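Local coordinates for protein glucose-6-phosphate isomerase (Thermus thermophilus, PDB 1ZZG) that probably catalyses the reversible isomerization of glucose 6-phosphate to fructose 6-phosphate in glycolysis and gluconeogenesis, at residues H241-V246 with P303-L308. Sequence-based numbering, arbitrary orientation.
Sequences HLPVHV and PLDKLL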
loop_
_atom_site.group_PDB
_atom_site.type_symbol
_atom_site.label_atom_id
_atom_site.label_comp_id
_atom_site.label_asym_id
_atom_site.label_seq_id
_atom_site.Cartn_x
_atom_site.Cartn_y
_atom_site.Cartn_z
ATOM N N HIS A 241 -0.084 19.847 -14.771
ATOM C CA HIS A 241 1.288 19.809 -15.241
ATOM C C HIS A 241 2.242 19.299 -14.151
ATOM O O HIS A 241 3.390 18.959 -14.438
ATOM C CB HIS A 241 1.702 21.203 -15.673
ATOM C CG HIS A 241 1.416 22.248 -14.639
ATOM N ND1 HIS A 241 0.164 22.433 -14.095
ATOM C CD2 HIS A 241 2.218 23.168 -14.053
ATOM C CE1 HIS A 241 0.205 23.420 -13.218
ATOM N NE2 HIS A 241 1.440 23.883 -13.173
ATOM N N LEU A 242 1.804 19.312 -12.892
ATOM C CA LEU A 242 2.646 18.802 -11.804
ATOM C C LEU A 242 2.620 17.278 -11.954
ATOM O O LEU A 242 1.552 16.684 -12.097
ATOM C CB LEU A 242 2.090 19.218 -10.437
ATOM C CG LEU A 242 2.078 20.727 -10.151
ATOM C CD1 LEU A 242 1.767 20.986 -8.685
ATOM C CD2 LEU A 242 3.427 21.309 -10.506
ATOM N N PRO A 243 3.792 16.623 -11.905
ATOM C CA PRO A 243 3.888 15.163 -12.056
ATOM C C PRO A 243 3.188 14.308 -11.007
ATOM O O PRO A 243 2.760 13.184 -11.291
ATOM C CB PRO A 243 5.400 14.917 -12.067
ATOM C CG PRO A 243 5.911 15.972 -11.122
ATOM C CD PRO A 243 5.098 17.204 -11.531
ATOM N N VAL A 244 3.045 14.845 -9.806
ATOM C CA VAL A 244 2.457 14.068 -8.724
ATOM C C VAL A 244 1.204 14.604 -8.042
ATOM O O VAL A 244 1.053 15.798 -7.809
ATOM C CB VAL A 244 3.533 13.814 -7.636
ATOM C CG1 VAL A 244 2.913 13.191 -6.392
ATOM C CG2 VAL A 244 4.633 12.924 -8.208
ATOM N N HIS A 245 0.304 13.684 -7.722
ATOM C CA HIS A 245 -0.916 14.009 -7.010
ATOM C C HIS A 245 -0.992 13.022 -5.852
ATOM O O HIS A 245 -1.193 11.823 -6.058
ATOM C CB HIS A 245 -2.142 13.863 -7.914
ATOM C CG HIS A 245 -3.441 14.004 -7.182
ATOM N ND1 HIS A 245 -3.665 14.992 -6.250
ATOM C CD2 HIS A 245 -4.583 13.277 -7.241
ATOM C CE1 HIS A 245 -4.887 14.870 -5.765
ATOM N NE2 HIS A 245 -5.465 13.837 -6.351
ATOM N N VAL A 246 -0.806 13.523 -4.637
ATOM C CA VAL A 246 -0.848 12.668 -3.457
ATOM C C VAL A 246 -2.260 12.571 -2.889
ATOM O O VAL A 246 -2.958 13.575 -2.761
ATOM C CB VAL A 246 0.096 13.194 -2.344
ATOM C CG1 VAL A 246 0.068 12.246 -1.147
ATOM C CG2 VAL A 246 1.511 13.330 -2.886
ATOM N N PRO A 303 11.076 18.790 -3.671
ATOM C CA PRO A 303 10.524 19.664 -4.715
ATOM C C PRO A 303 9.041 19.995 -4.535
ATOM O O PRO A 303 8.269 19.184 -4.018
ATOM C CB PRO A 303 10.768 18.869 -5.997
ATOM C CG PRO A 303 11.983 18.048 -5.670
ATOM C CD PRO A 303 11.700 17.594 -4.262
ATOM N N LEU A 304 8.647 21.191 -4.957
ATOM C CA LEU A 304 7.251 21.609 -4.876
ATOM C C LEU A 304 6.596 21.209 -6.193
ATOM O O LEU A 304 6.215 22.059 -6.996
ATOM C CB LEU A 304 7.158 23.122 -4.686
ATOM C CG LEU A 304 7.703 23.642 -3.352
ATOM C CD1 LEU A 304 7.715 25.171 -3.355
ATOM C CD2 LEU A 304 6.849 23.109 -2.212
ATOM N N ASP A 305 6.471 19.903 -6.409
ATOM C CA ASP A 305 5.898 19.385 -7.648
ATOM C C ASP A 305 4.702 18.474 -7.412
ATOM O O ASP A 305 4.465 17.538 -8.176
ATOM C CB ASP A 305 6.973 18.619 -8.420
ATOM C CG ASP A 305 7.555 17.461 -7.621
ATOM O OD1 ASP A 305 7.174 17.279 -6.449
ATOM O OD2 ASP A 305 8.400 16.725 -8.170
ATOM N N LYS A 306 3.936 18.767 -6.371
ATOM C CA LYS A 306 2.790 17.945 -6.039
ATOM C C LYS A 306 1.537 18.735 -5.688
ATOM O O LYS A 306 1.596 19.917 -5.342
ATOM C CB LYS A 306 3.143 17.053 -4.840
ATOM C CG LYS A 306 4.394 16.206 -5.022
ATOM C CD LYS A 306 4.884 15.646 -3.688
ATOM C CE LYS A 306 6.080 14.703 -3.870
ATOM N NZ LYS A 306 7.257 15.380 -4.493
ATOM N N LEU A 307 0.398 18.061 -5.814
ATOM C CA LEU A 307 -0.891 18.612 -5.411
ATOM C C LEU A 307 -1.306 17.535 -4.422
ATOM O O LEU A 307 -1.426 16.366 -4.795
ATOM C CB LEU A 307 -1.902 18.663 -6.561
ATOM C CG LEU A 307 -3.325 19.007 -6.083
ATOM C CD1 LEU A 307 -3.345 20.410 -5.472
ATOM C CD2 LEU A 307 -4.306 18.929 -7.246
ATOM N N LEU A 308 -1.500 17.911 -3.166
ATOM C CA LEU A 308 -1.866 16.932 -2.160
ATOM C C LEU A 308 -3.279 17.092 -1.631
ATOM O O LEU A 308 -3.706 18.187 -1.265
ATOM C CB LEU A 308 -0.888 16.974 -0.980
ATOM C CG LEU A 308 0.598 16.758 -1.279
ATOM C CD1 LEU A 308 1.279 18.099 -1.532
ATOM C CD2 LEU A 308 1.257 16.068 -0.094
#
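Val244, His245 and Val246 pair in parallel with Lys306, Leu307 and Leu308. Leu307 N donates to Val244 O at 3.1 Å, and Val246 N donates to Leu307 O at 2.9 Å. A weak bond from Val244 N to Asp305 O begins the ladder. Leu307 O also takes a side-chain bond, from His245 ND1 at 3.0 Å. This donor stands above the carbonyl plane, on the face opposite Val246 N, so two bonds grip one oxygen. CG of His245 lies anti to the backbone N (chi1 172°), which swings the ring beside its own carbonyl and brings ND1 over the carbonyl plane of Leu307. With an alanine here, Leu307 O would probably lose one of its two bonds, and a gap would open beside the Leu307 side chain.

On the other face, Lys306 runs alongside Val244. Lys306 CB passes 3.8 Å from Val244 O. Lys306 CG rests on Val244 CG1 at 3.6 Å, and Lys306 CD bridges Val244 CG1 and Val246 CG2. The chain then bends at chi4 (61°), and Lys306 NZ forms a salt bridge to Asp305 OD1, on its syn side, at 2.7 Å. NZ also bonds Thr282 OG1 of the second subunit at the dimer interface, where Val244 meets its own copy. Helix 296-301 covers this face through Phe299. The parallel pair is consistent with a SIS-type alpha/beta domain. Within the mixed sheet, strand 278-287 flanks 244-249, and strand 360-366 flanks 306-313.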